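Local coordinates for EDTA monooxygenase (EDTA-degrading bacterium BNC1, PDB 5DQP), which probably catalyses the FMN-dependent oxidative breakdown of EDTA with molecular oxygen, working together with a partner flavin reductase, at residues F33-Y38 with A79-G84; G48-F53 with I394-V399; R107-V112 with G206-V211; F226-Y231 with Q254-G259; K319-P324 with D339-E344. All coordinates share one frame; numbering follows the deposited sequence.

Contact 1 (F33-Y38 with A79-G84); sequences FDLENY and AAAITG
Leu35 lays its CD1 methyl on Ala81, CD1 standing 3.8 Å from the Ala81 CB, and the same methyl lies 4.4 Å from Ile82 CG1, so a single branch spans two consecutive residues of helix 75-85. The bond from CA to CB does not itself aim at that helix; it is the first torsion, with CG anti to the backbone N (chi1 175°), that brings the branch round to it. One turn further along, Tyr38 meets Ile82 with its CB and not with its ring: the Tyr38 CB lies 3.8 Å from Ile82 CD1, and the backbones come nearest at this pair, with the two CA atoms 7.0 Å apart. The phenol leads off elsewhere, its OH bonded to Ile32 O and one ring face lying under Asn37 ND2. The evidence is thus of a small, wholly apolar patch, 160 Å² summed over both sides, made by methyls and methylenes. The first turn of the helix that supplies Leu35 and Tyr38 is capped by Asp34, whose OD1 accepts from Glu36 N at 3.0 Å from above the carboxylate plane. Helices 35-47 and 75-85 flank strand 52-55 in the chain, and Ile82 also packs on Phe53 of that strand, while Glu36 forms a salt bridge with Arg85 and Leu35 reaches Leu115 of the second subunit; the pair therefore belongs to the outer helical layer, beside the dimer interface.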
# COMPACT_ATOMS: atom_id res chain seq x y z
N PHE A 33 9.68 9.46 -8.81
CA PHE A 33 9.70 8.02 -8.63
C PHE A 33 10.68 7.57 -7.55
O PHE A 33 10.98 6.38 -7.45
CB PHE A 33 10.04 7.35 -9.97
CG PHE A 33 9.10 7.75 -11.09
CD1 PHE A 33 7.76 7.39 -11.05
CD2 PHE A 33 9.57 8.50 -12.17
CE1 PHE A 33 6.90 7.75 -12.06
CE2 PHE A 33 8.71 8.88 -13.19
CZ PHE A 33 7.37 8.50 -13.13
N ASP A 34 11.15 8.50 -6.73
CA ASP A 34 12.16 8.23 -5.71
C ASP A 34 11.53 8.42 -4.33
O ASP A 34 11.02 9.50 -4.03
CB ASP A 34 13.36 9.15 -5.90
CG ASP A 34 14.42 8.97 -4.81
OD1 ASP A 34 14.35 8.00 -4.03
OD2 ASP A 34 15.35 9.80 -4.74
N LEU A 35 11.58 7.38 -3.50
CA LEU A 35 11.03 7.48 -2.16
C LEU A 35 11.58 8.69 -1.41
O LEU A 35 10.85 9.37 -0.67
CB LEU A 35 11.31 6.18 -1.39
CG LEU A 35 10.89 6.17 0.09
CD1 LEU A 35 9.35 6.42 0.24
CD2 LEU A 35 11.36 4.84 0.74
N GLU A 36 12.88 8.97 -1.58
CA GLU A 36 13.49 10.08 -0.85
C GLU A 36 12.85 11.42 -1.21
O GLU A 36 12.82 12.33 -0.37
CB GLU A 36 14.99 10.12 -1.10
CG GLU A 36 15.73 8.89 -0.55
CD GLU A 36 15.47 8.64 0.94
OE1 GLU A 36 15.43 9.62 1.72
OE2 GLU A 36 15.30 7.45 1.32
N ASN A 37 12.33 11.56 -2.43
CA ASN A 37 11.56 12.75 -2.76
C ASN A 37 10.40 12.94 -1.79
O ASN A 37 10.08 14.07 -1.41
CB ASN A 37 11.05 12.66 -4.20
CG ASN A 37 10.25 13.88 -4.63
OD1 ASN A 37 10.81 14.95 -4.83
ND2 ASN A 37 8.93 13.70 -4.82
N TYR A 38 9.74 11.86 -1.40
CA TYR A 38 8.61 11.99 -0.49
C TYR A 38 9.06 12.05 0.96
O TYR A 38 8.45 12.76 1.76
CB TYR A 38 7.62 10.84 -0.72
CG TYR A 38 7.19 10.85 -2.17
CD1 TYR A 38 6.13 11.66 -2.59
CD2 TYR A 38 7.87 10.10 -3.12
CE1 TYR A 38 5.76 11.72 -3.92
CE2 TYR A 38 7.50 10.14 -4.46
CZ TYR A 38 6.45 10.97 -4.85
OH TYR A 38 6.08 11.03 -6.18
N ALA A 79 2.27 5.62 1.43
CA ALA A 79 2.11 6.03 2.82
C ALA A 79 2.74 5.03 3.80
O ALA A 79 3.23 5.42 4.87
CB ALA A 79 0.63 6.22 3.13
N ALA A 80 2.73 3.74 3.46
CA ALA A 80 3.41 2.75 4.30
C ALA A 80 4.92 2.96 4.32
O ALA A 80 5.55 2.82 5.37
CB ALA A 80 3.09 1.33 3.81
N ALA A 81 5.52 3.26 3.17
CA ALA A 81 6.98 3.45 3.12
C ALA A 81 7.38 4.74 3.81
O ALA A 81 8.32 4.76 4.61
CB ALA A 81 7.47 3.44 1.67
N ILE A 82 6.66 5.82 3.54
CA ILE A 82 6.92 7.09 4.22
C ILE A 82 6.87 6.91 5.74
O ILE A 82 7.81 7.28 6.45
CB ILE A 82 5.91 8.17 3.79
CG1 ILE A 82 6.06 8.49 2.29
CG2 ILE A 82 6.12 9.42 4.66
CD1 ILE A 82 5.02 9.59 1.78
N THR A 83 5.74 6.43 6.26
CA THR A 83 5.61 6.39 7.72
C THR A 83 6.45 5.29 8.35
O THR A 83 6.75 5.39 9.54
CB THR A 83 4.14 6.26 8.15
OG1 THR A 83 3.59 5.04 7.66
CG2 THR A 83 3.33 7.48 7.62
N GLY A 84 6.86 4.29 7.58
CA GLY A 84 7.89 3.39 8.08
C GLY A 84 9.16 4.12 8.46
O GLY A 84 9.90 3.67 9.34

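Contact 2 (G48-F53 with I394-V399); sequences GRIDAF and IFVDQV
Val396 points its CB at segment 48-53, and both branches that leave it find a partner there. Val396 CG1, anti to the backbone N (chi1 160°), rests on the backbone of Gly48, 3.6 Å from the Gly48 CA and also 3.7 Å from the Gly48 N. Val396 CG2, the other branch, looks toward Ile50, whose CG1 lies 4.3 Å from it, a looser apolar contact. The isopropyl group thus straddles the turn, one methyl on the glycine and one on the isoleucine. Closeness is explained by the missing side chain: the Gly48 and Val396 CA atoms are 5.2 Å apart, and a CB built on Gly48 would fall 2.9 Å from Val396 CG2, which amounts to a clash. The backbone turns sharply just afterwards, since Arg49 takes a positive phi of 60° and ends the preceding helix in a Schellman motif; after this turn Ile50 points toward the valine. On the other side of the contact the helix widens into a pi-type turn at 395-399, where the Phe395 ring has Val399 CB 3.8 Å above one face. The geometry places helix 390-405 against the link between helix 35-47 and strand 52-55. Asp397 forms a salt bridge with Arg47 at the end of the former, Ile50 packs on Leu8 and Ser10 of strand 7-11, and Phe395 continues the packing to Ile271 of strand 262-271 and Leu369 of helix 362-374.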
# COMPACT_ATOMS: atom_id res chain seq x y z
N GLY A 48 7.43 21.15 10.65
CA GLY A 48 6.39 22.13 10.89
C GLY A 48 5.26 21.70 11.80
O GLY A 48 4.37 22.51 12.08
N ARG A 49 5.28 20.46 12.29
CA ARG A 49 4.15 19.88 13.04
C ARG A 49 2.86 19.83 12.21
O ARG A 49 1.76 19.87 12.77
CB ARG A 49 3.89 20.64 14.34
CG ARG A 49 5.10 20.86 15.21
CD ARG A 49 5.89 19.58 15.45
NE ARG A 49 7.08 19.87 16.26
CZ ARG A 49 8.31 19.45 15.99
NH1 ARG A 49 8.56 18.69 14.92
NH2 ARG A 49 9.29 19.78 16.81
N ILE A 50 2.97 19.76 10.89
CA ILE A 50 1.77 19.52 10.10
C ILE A 50 1.09 18.28 10.64
O ILE A 50 1.75 17.32 11.06
CB ILE A 50 2.13 19.39 8.60
CG1 ILE A 50 2.81 20.68 8.11
CG2 ILE A 50 0.88 19.14 7.77
CD1 ILE A 50 2.12 21.99 8.48
N ASP A 51 -0.25 18.29 10.68
CA ASP A 51 -0.94 17.16 11.28
C ASP A 51 -0.85 15.91 10.41
O ASP A 51 -0.68 14.80 10.94
CB ASP A 51 -2.39 17.52 11.57
CG ASP A 51 -2.50 18.60 12.62
OD1 ASP A 51 -2.14 18.32 13.79
OD2 ASP A 51 -2.90 19.73 12.27
N ALA A 52 -0.96 16.04 9.09
CA ALA A 52 -0.86 14.87 8.22
C ALA A 52 -0.48 15.31 6.81
O ALA A 52 -0.77 16.44 6.40
CB ALA A 52 -2.18 14.09 8.19
N PHE A 53 0.17 14.41 6.07
CA PHE A 53 0.25 14.61 4.63
C PHE A 53 -0.99 13.99 3.99
O PHE A 53 -1.73 13.22 4.61
CB PHE A 53 1.56 14.04 4.03
CG PHE A 53 1.74 12.53 4.22
CD1 PHE A 53 1.16 11.64 3.34
CD2 PHE A 53 2.50 12.03 5.27
CE1 PHE A 53 1.30 10.27 3.51
CE2 PHE A 53 2.67 10.67 5.45
CZ PHE A 53 2.06 9.78 4.57
N ILE A 394 9.04 26.59 2.18
CA ILE A 394 8.72 27.99 2.44
C ILE A 394 7.53 28.11 3.39
O ILE A 394 7.55 28.91 4.33
CB ILE A 394 8.42 28.72 1.11
CG1 ILE A 394 9.65 28.69 0.20
CG2 ILE A 394 7.99 30.18 1.36
CD1 ILE A 394 10.86 29.38 0.78
N PHE A 395 6.45 27.37 3.12
CA PHE A 395 5.30 27.45 4.01
C PHE A 395 5.69 27.06 5.44
O PHE A 395 5.41 27.80 6.40
CB PHE A 395 4.17 26.56 3.50
CG PHE A 395 2.88 26.75 4.24
CD1 PHE A 395 2.66 26.08 5.44
CD2 PHE A 395 1.92 27.64 3.78
CE1 PHE A 395 1.50 26.27 6.16
CE2 PHE A 395 0.76 27.83 4.47
CZ PHE A 395 0.54 27.14 5.67
N VAL A 396 6.39 25.94 5.61
CA VAL A 396 6.76 25.48 6.95
C VAL A 396 7.77 26.42 7.61
O VAL A 396 7.75 26.62 8.83
CB VAL A 396 7.31 24.04 6.87
CG1 VAL A 396 8.13 23.73 8.13
CG2 VAL A 396 6.18 23.02 6.67
N ASP A 397 8.70 26.98 6.84
CA ASP A 397 9.71 27.84 7.43
C ASP A 397 9.17 29.22 7.79
O ASP A 397 9.69 29.86 8.70
CB ASP A 397 10.89 28.06 6.47
CG ASP A 397 11.78 26.84 6.30
OD1 ASP A 397 11.69 25.90 7.14
OD2 ASP A 397 12.58 26.84 5.33
N GLN A 398 8.18 29.72 7.06
CA GLN A 398 7.82 31.13 7.20
C GLN A 398 6.37 31.37 7.57
O GLN A 398 6.08 32.38 8.19
CB GLN A 398 8.16 31.88 5.90
CG GLN A 398 9.66 31.70 5.56
CD GLN A 398 10.09 32.37 4.27
OE1 GLN A 398 9.72 33.51 4.00
NE2 GLN A 398 10.91 31.67 3.47
N VAL A 399 5.44 30.49 7.22
CA VAL A 399 4.05 30.69 7.62
C VAL A 399 3.76 30.03 8.96
O VAL A 399 3.25 30.65 9.89
CB VAL A 399 3.10 30.18 6.52
CG1 VAL A 399 1.63 30.26 6.99
CG2 VAL A 399 3.31 30.95 5.20

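Contact 3 (R107-V112 with G206-V211); sequences RQIASV and GPPVVV
Arg107 O is gripped twice from within its own helix, by Ser111 N at 2.9 Å and by Ser111 OG at 2.5 Å, a doubtfully short length, the two donors arriving from opposite faces of the carbonyl plane. Such a pair of bonds would hold the serine hydroxyl in place, and the hydroxyl also takes a bond from Asp74 N of the second subunit. Another side of helix 102-115 meets segment 206-211. Here Ile109 sets its CG2 methyl on the Pro208 ring, 3.6 Å from CB and 3.7 Å from CG of that proline, and the two side chains cross obliquely. Because CG1 lies anti to the carbonyl carbon (chi1 -57°), the CG1-CD1 branch of Ile109 runs off from the proline, and the CG2 methyl does the touching. Pro208 CG also comes 4.3 Å from Ala110 CA. Trp161 of helix 143-161 packs on Ile109, Ala110 and Pro208 together, closing this apolar cluster. Arg107, reaching the other way, forms a salt bridge with Asp57 of the second subunit, a predicted FMN ligand. The arrangement, a surrounding helix resting on the loop that leads into parallel strand 210-213, is that of the helical layer around a TIM barrel, as in the luciferase-like monooxygenases.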
# COMPACT_ATOMS: atom_id res chain seq x y z
N ARG A 107 -8.59 -4.07 5.03
CA ARG A 107 -7.41 -4.71 5.58
C ARG A 107 -6.14 -3.90 5.31
O ARG A 107 -5.24 -3.83 6.16
CB ARG A 107 -7.33 -6.10 4.97
CG ARG A 107 -5.98 -6.66 4.89
CD ARG A 107 -6.01 -8.05 4.30
NE ARG A 107 -5.07 -8.88 5.03
CZ ARG A 107 -4.33 -9.83 4.47
NH1 ARG A 107 -3.51 -10.52 5.23
NH2 ARG A 107 -4.43 -10.08 3.17
N GLN A 108 -6.06 -3.26 4.14
CA GLN A 108 -4.86 -2.50 3.81
C GLN A 108 -4.81 -1.16 4.55
O GLN A 108 -3.76 -0.78 5.08
CB GLN A 108 -4.77 -2.33 2.30
CG GLN A 108 -4.38 -3.60 1.59
CD GLN A 108 -4.14 -3.38 0.10
OE1 GLN A 108 -4.66 -2.42 -0.47
NE2 GLN A 108 -3.36 -4.26 -0.53
N ILE A 109 -5.94 -0.45 4.65
CA ILE A 109 -5.95 0.76 5.47
C ILE A 109 -5.73 0.42 6.95
O ILE A 109 -5.03 1.13 7.67
CB ILE A 109 -7.26 1.54 5.27
CG1 ILE A 109 -7.47 1.90 3.80
CG2 ILE A 109 -7.32 2.79 6.21
CD1 ILE A 109 -6.43 2.83 3.22
N ALA A 110 -6.36 -0.66 7.43
CA ALA A 110 -6.21 -1.02 8.84
C ALA A 110 -4.78 -1.46 9.14
O ALA A 110 -4.26 -1.18 10.23
CB ALA A 110 -7.20 -2.12 9.23
N SER A 111 -4.14 -2.13 8.19
CA SER A 111 -2.75 -2.53 8.38
C SER A 111 -1.85 -1.31 8.47
O SER A 111 -0.97 -1.24 9.32
CB SER A 111 -2.26 -3.43 7.25
OG SER A 111 -3.04 -4.60 7.10
N VAL A 112 -2.01 -0.36 7.54
CA VAL A 112 -1.05 0.72 7.51
C VAL A 112 -1.28 1.61 8.72
O VAL A 112 -0.33 2.17 9.28
CB VAL A 112 -1.10 1.50 6.18
CG1 VAL A 112 -2.36 2.37 6.06
CG2 VAL A 112 0.17 2.33 6.02
N GLY A 206 -8.99 3.23 18.25
CA GLY A 206 -10.08 3.35 17.31
C GLY A 206 -9.68 3.12 15.87
O GLY A 206 -8.50 2.94 15.55
N PRO A 207 -10.66 3.17 14.97
CA PRO A 207 -10.43 2.83 13.56
C PRO A 207 -9.77 3.97 12.79
O PRO A 207 -9.64 5.10 13.29
CB PRO A 207 -11.86 2.56 13.05
CG PRO A 207 -12.70 3.52 13.83
CD PRO A 207 -12.08 3.51 15.23
N PRO A 208 -9.32 3.71 11.55
CA PRO A 208 -8.75 4.79 10.74
C PRO A 208 -9.73 5.93 10.55
O PRO A 208 -10.94 5.72 10.44
CB PRO A 208 -8.45 4.10 9.40
CG PRO A 208 -8.33 2.63 9.75
CD PRO A 208 -9.37 2.43 10.81
N VAL A 209 -9.18 7.14 10.50
CA VAL A 209 -9.97 8.34 10.20
C VAL A 209 -10.44 8.30 8.75
O VAL A 209 -9.68 7.93 7.85
CB VAL A 209 -9.13 9.59 10.49
CG1 VAL A 209 -9.80 10.87 9.99
CG2 VAL A 209 -8.81 9.69 11.98
N VAL A 210 -11.69 8.66 8.51
CA VAL A 210 -12.27 8.63 7.16
C VAL A 210 -12.47 10.06 6.69
O VAL A 210 -13.09 10.87 7.39
CB VAL A 210 -13.59 7.84 7.12
CG1 VAL A 210 -14.29 8.01 5.76
CG2 VAL A 210 -13.32 6.34 7.38
N VAL A 211 -11.97 10.35 5.49
CA VAL A 211 -11.98 11.68 4.90
C VAL A 211 -12.89 11.65 3.69
O VAL A 211 -13.00 10.62 3.01
CB VAL A 211 -10.54 12.13 4.55
CG1 VAL A 211 -10.52 13.49 3.76
CG2 VAL A 211 -9.69 12.21 5.82

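Contact 4 (F226-Y231 with Q254-G259); sequences FGEIIY and QGRPEG
Arg256 reaches back to segment 226-231 from a loop whose course is set just before it: after Gln254, Gly255 takes a positive phi of 85° and closes helix 237-253 with a Schellman motif. Arg256 then points at the partner segment, its chain bent at chi3 (65°), and its guanidinium grips one atom end-on. Arg256 NH1 lies 3.1 Å and Arg256 NH2 2.9 Å from Gly227 O, which sits in the guanidinium plane. Both donors come to the carbonyl from the same face, NH2 from well above its plane, so neither bond is ideal, yet the pair fixes the turn of the group. NH1 also bonds Ser224 O, which ties the arginine to the end of helix 217-226. Beside it Glu228 crosses at about a right angle, with its CG 3.8 Å from Arg256 NH2; the charges themselves do not meet, as the nearest pair, Glu228 OE2 and Arg256 NH2, is 5.0 Å apart. A water oxygen bridges them, 3.0 Å from Glu228 OE2 and 3.3 Å from Arg256 NH2, while OE2 has its salt bridge with Arg419. A leucine in place of Arg256 would probably leave the Gly227 and Ser224 carbonyls without these donors and that water without one of its mates. Pro257 follows, packed on Pro425; within the crossover strand 229-233, helix 237-253, strand 262-271, the contact ties the approach to the first strand to the loop leading into the second.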
# COMPACT_ATOMS: atom_id res chain seq x y z
N PHE A 226 -20.25 9.25 7.35
CA PHE A 226 -18.95 8.62 7.49
C PHE A 226 -17.76 9.57 7.50
O PHE A 226 -16.69 9.16 7.94
CB PHE A 226 -18.73 7.62 6.35
CG PHE A 226 -19.71 6.49 6.37
CD1 PHE A 226 -19.61 5.51 7.33
CD2 PHE A 226 -20.75 6.43 5.45
CE1 PHE A 226 -20.52 4.46 7.38
CE2 PHE A 226 -21.66 5.40 5.49
CZ PHE A 226 -21.55 4.41 6.45
N GLY A 227 -17.90 10.81 7.04
CA GLY A 227 -16.75 11.69 6.93
C GLY A 227 -16.42 12.34 8.26
O GLY A 227 -17.30 12.87 8.94
N GLU A 228 -15.16 12.26 8.66
CA GLU A 228 -14.71 12.96 9.85
C GLU A 228 -13.91 14.19 9.50
O GLU A 228 -13.89 15.15 10.26
CB GLU A 228 -13.86 12.03 10.71
CG GLU A 228 -14.55 10.69 10.84
CD GLU A 228 -13.79 9.70 11.68
OE1 GLU A 228 -13.19 8.75 11.10
OE2 GLU A 228 -13.80 9.86 12.92
N ILE A 229 -13.25 14.15 8.34
CA ILE A 229 -12.66 15.32 7.73
C ILE A 229 -13.29 15.50 6.36
O ILE A 229 -13.44 14.54 5.59
CB ILE A 229 -11.13 15.22 7.59
CG1 ILE A 229 -10.49 14.74 8.89
CG2 ILE A 229 -10.58 16.56 7.15
CD1 ILE A 229 -8.97 14.54 8.76
N ILE A 230 -13.65 16.74 6.07
CA ILE A 230 -14.21 17.12 4.78
C ILE A 230 -13.30 18.19 4.19
O ILE A 230 -13.02 19.21 4.84
CB ILE A 230 -15.65 17.64 4.93
CG1 ILE A 230 -16.48 16.67 5.81
CG2 ILE A 230 -16.25 17.95 3.56
CD1 ILE A 230 -17.86 17.20 6.18
N TYR A 231 -12.82 17.94 2.97
CA TYR A 231 -12.11 18.94 2.19
C TYR A 231 -13.11 19.83 1.47
O TYR A 231 -14.13 19.36 0.98
CB TYR A 231 -11.21 18.30 1.15
CG TYR A 231 -10.09 17.49 1.72
CD1 TYR A 231 -9.80 17.53 3.08
CD2 TYR A 231 -9.31 16.70 0.89
CE1 TYR A 231 -8.75 16.80 3.60
CE2 TYR A 231 -8.25 15.97 1.40
CZ TYR A 231 -7.97 16.02 2.75
OH TYR A 231 -6.93 15.27 3.24
N GLN A 254 -27.54 13.11 11.95
CA GLN A 254 -27.40 11.66 11.84
C GLN A 254 -27.17 10.99 13.19
O GLN A 254 -27.01 9.76 13.24
CB GLN A 254 -26.24 11.30 10.90
CG GLN A 254 -26.39 11.79 9.48
CD GLN A 254 -27.32 10.92 8.67
OE1 GLN A 254 -27.25 9.69 8.72
NE2 GLN A 254 -28.20 11.55 7.93
N GLY A 255 -27.15 11.76 14.26
CA GLY A 255 -26.91 11.24 15.60
C GLY A 255 -25.46 11.10 16.00
O GLY A 255 -25.18 10.48 17.03
N ARG A 256 -24.51 11.65 15.22
CA ARG A 256 -23.10 11.50 15.54
C ARG A 256 -22.71 12.42 16.70
O ARG A 256 -23.38 13.42 16.96
CB ARG A 256 -22.24 11.79 14.31
CG ARG A 256 -22.48 10.73 13.25
CD ARG A 256 -21.80 11.06 11.97
NE ARG A 256 -20.35 11.05 12.10
CZ ARG A 256 -19.54 11.57 11.18
NH1 ARG A 256 -20.07 12.13 10.09
NH2 ARG A 256 -18.23 11.53 11.34
N PRO A 257 -21.65 12.07 17.43
CA PRO A 257 -21.26 12.89 18.59
C PRO A 257 -20.76 14.25 18.15
O PRO A 257 -20.21 14.40 17.05
CB PRO A 257 -20.14 12.08 19.25
CG PRO A 257 -19.62 11.17 18.17
CD PRO A 257 -20.79 10.90 17.25
N GLU A 258 -20.94 15.24 19.01
CA GLU A 258 -20.36 16.54 18.75
C GLU A 258 -18.85 16.41 18.57
O GLU A 258 -18.21 15.50 19.11
CB GLU A 258 -20.66 17.51 19.90
CG GLU A 258 -22.14 17.62 20.29
CD GLU A 258 -23.02 18.14 19.16
OE1 GLU A 258 -23.93 17.40 18.71
OE2 GLU A 258 -22.80 19.30 18.73
N GLY A 259 -18.27 17.35 17.81
CA GLY A 259 -16.86 17.26 17.48
C GLY A 259 -16.51 16.11 16.56
O GLY A 259 -15.39 15.61 16.58
O HOH W 1 -16.11 11.48 13.85

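Contact 5 (K319-P324 with D339-E344); sequences KDFNLP and DVALDE
An irregular loop closing back on the helix that follows it is what this contact belongs to: segment 319-324 leads into helix 331-344, and its Phe321 is laid against the last turns of that helix. The ring touches with its outer end. Phe321 CZ stands 4.0 Å from Ala341 CB, and Phe321 CE2 lies 4.3 Å from Leu342 CD2, a methyl that meets the ring at its edge, near the ring plane. Phe321 points at the helix, with CG anti to the carbonyl carbon (chi1 -60°), and the length of the side chain bridges backbones whose Phe321 and Ala341 CA atoms are 10.4 Å apart. Contact is accordingly slight, 96 Å² over both sides, and purely apolar. Val338, one turn earlier in the helix, and Ile305 and Leu316 of the same loop also touch the ring, so it is buried, whereas Leu342 is partly exposed at the border. Leu323 packs on earlier turns of the helix, at Leu334, Lys335 and Val338, and Asn322 ND2 bonds Gly304 O. The arrangement is plain apolar packing, Phe321 setting the loop before helix 331-344 onto that helix, within the excursion between strands 262-271 and 358-360 of the TIM barrel.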
# COMPACT_ATOMS: atom_id res chain seq x y z
N LYS A 319 -23.68 45.30 -9.57
CA LYS A 319 -24.24 45.70 -10.86
C LYS A 319 -23.31 45.43 -12.04
O LYS A 319 -23.75 45.51 -13.18
CB LYS A 319 -24.60 47.19 -10.83
CG LYS A 319 -25.53 47.59 -9.68
CD LYS A 319 -25.73 49.11 -9.62
CE LYS A 319 -26.69 49.50 -8.50
NZ LYS A 319 -27.08 50.94 -8.57
N ASP A 320 -22.02 45.18 -11.80
CA ASP A 320 -21.11 44.98 -12.91
C ASP A 320 -21.25 43.60 -13.54
O ASP A 320 -20.87 43.42 -14.70
CB ASP A 320 -19.65 45.14 -12.47
CG ASP A 320 -19.33 46.53 -11.95
OD1 ASP A 320 -19.90 47.53 -12.45
OD2 ASP A 320 -18.47 46.61 -11.05
N PHE A 321 -21.78 42.62 -12.80
CA PHE A 321 -21.84 41.24 -13.26
C PHE A 321 -23.12 40.97 -14.02
O PHE A 321 -24.20 41.41 -13.62
CB PHE A 321 -21.75 40.28 -12.08
CG PHE A 321 -20.49 40.40 -11.29
CD1 PHE A 321 -19.33 39.77 -11.71
CD2 PHE A 321 -20.46 41.14 -10.11
CE1 PHE A 321 -18.16 39.88 -10.98
CE2 PHE A 321 -19.29 41.24 -9.37
CZ PHE A 321 -18.14 40.60 -9.81
N ASN A 322 -23.01 40.23 -15.13
CA ASN A 322 -24.19 39.76 -15.88
C ASN A 322 -23.95 38.28 -16.18
O ASN A 322 -23.46 37.91 -17.24
CB ASN A 322 -24.41 40.60 -17.15
CG ASN A 322 -24.52 42.09 -16.85
OD1 ASN A 322 -25.59 42.58 -16.49
ND2 ASN A 322 -23.41 42.80 -16.99
N LEU A 323 -24.27 37.43 -15.21
CA LEU A 323 -23.94 36.02 -15.34
C LEU A 323 -24.81 35.40 -16.43
O LEU A 323 -26.04 35.53 -16.39
CB LEU A 323 -24.13 35.28 -14.03
CG LEU A 323 -23.20 35.64 -12.87
CD1 LEU A 323 -23.37 34.64 -11.72
CD2 LEU A 323 -21.74 35.73 -13.31
N PRO A 324 -24.21 34.72 -17.40
CA PRO A 324 -25.03 34.07 -18.43
C PRO A 324 -25.98 33.05 -17.81
O PRO A 324 -25.62 32.32 -16.88
CB PRO A 324 -23.99 33.41 -19.34
CG PRO A 324 -22.73 33.32 -18.52
CD PRO A 324 -22.77 34.50 -17.59
N ASP A 339 -19.36 36.01 -5.36
CA ASP A 339 -19.30 36.13 -3.90
C ASP A 339 -17.89 36.45 -3.42
O ASP A 339 -17.70 37.31 -2.55
CB ASP A 339 -19.81 34.83 -3.27
CG ASP A 339 -20.07 34.96 -1.77
OD1 ASP A 339 -20.11 36.11 -1.27
OD2 ASP A 339 -20.26 33.90 -1.11
N VAL A 340 -16.88 35.79 -3.99
CA VAL A 340 -15.49 36.10 -3.65
C VAL A 340 -15.17 37.55 -3.97
O VAL A 340 -14.60 38.27 -3.14
CB VAL A 340 -14.53 35.15 -4.38
CG1 VAL A 340 -13.09 35.61 -4.15
CG2 VAL A 340 -14.69 33.73 -3.85
N ALA A 341 -15.52 38.00 -5.18
CA ALA A 341 -15.14 39.35 -5.57
C ALA A 341 -15.79 40.39 -4.66
O ALA A 341 -15.15 41.38 -4.29
CB ALA A 341 -15.51 39.61 -7.03
N LEU A 342 -17.06 40.19 -4.30
CA LEU A 342 -17.73 41.17 -3.46
C LEU A 342 -17.26 41.09 -2.02
O LEU A 342 -16.99 42.13 -1.40
CB LEU A 342 -19.24 40.99 -3.54
CG LEU A 342 -19.82 41.28 -4.92
CD1 LEU A 342 -21.29 40.98 -4.91
CD2 LEU A 342 -19.55 42.74 -5.37
N ASP A 343 -17.14 39.87 -1.47
CA ASP A 343 -16.73 39.74 -0.07
C ASP A 343 -15.35 40.32 0.17
O ASP A 343 -15.11 40.90 1.24
CB ASP A 343 -16.72 38.28 0.40
CG ASP A 343 -16.32 38.16 1.90
OD1 ASP A 343 -16.97 38.83 2.74
OD2 ASP A 343 -15.35 37.44 2.26
N GLU A 344 -14.42 40.13 -0.77
CA GLU A 344 -13.03 40.55 -0.60
C GLU A 344 -12.74 41.88 -1.31
O GLU A 344 -11.60 42.38 -1.23
CB GLU A 344 -12.09 39.43 -1.09
CG GLU A 344 -12.19 38.18 -0.19
CD GLU A 344 -11.38 36.93 -0.65
OE1 GLU A 344 -11.78 35.81 -0.25
OE2 GLU A 344 -10.36 37.05 -1.37

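How the contacts relate
Contacts 1 to 4 gather around one curled parallel sheet, the TIM barrel, while contact 5 lies off in the excursion after strand 262-271, its centre about 44 Å from that of contact 1. Contact 1 and contact 2 interlock along the chain: strand 52-55, on which 48-53 lies, falls between helices 35-47 and 75-85, and Phe53 packs on Ala79, Ile82 and Thr83. Contact 2 packs the link before this strand against helix 390-405, from the far end of the chain. Contact 3 touches contact 1 through Val112 and Ala80, and contact 4 through adjacent strands 210-213 and 229-233; the centres of contacts 3 and 4 are about 16 Å apart. Contacts 1 and 3 both reach the second subunit, tying barrel packing to the dimer.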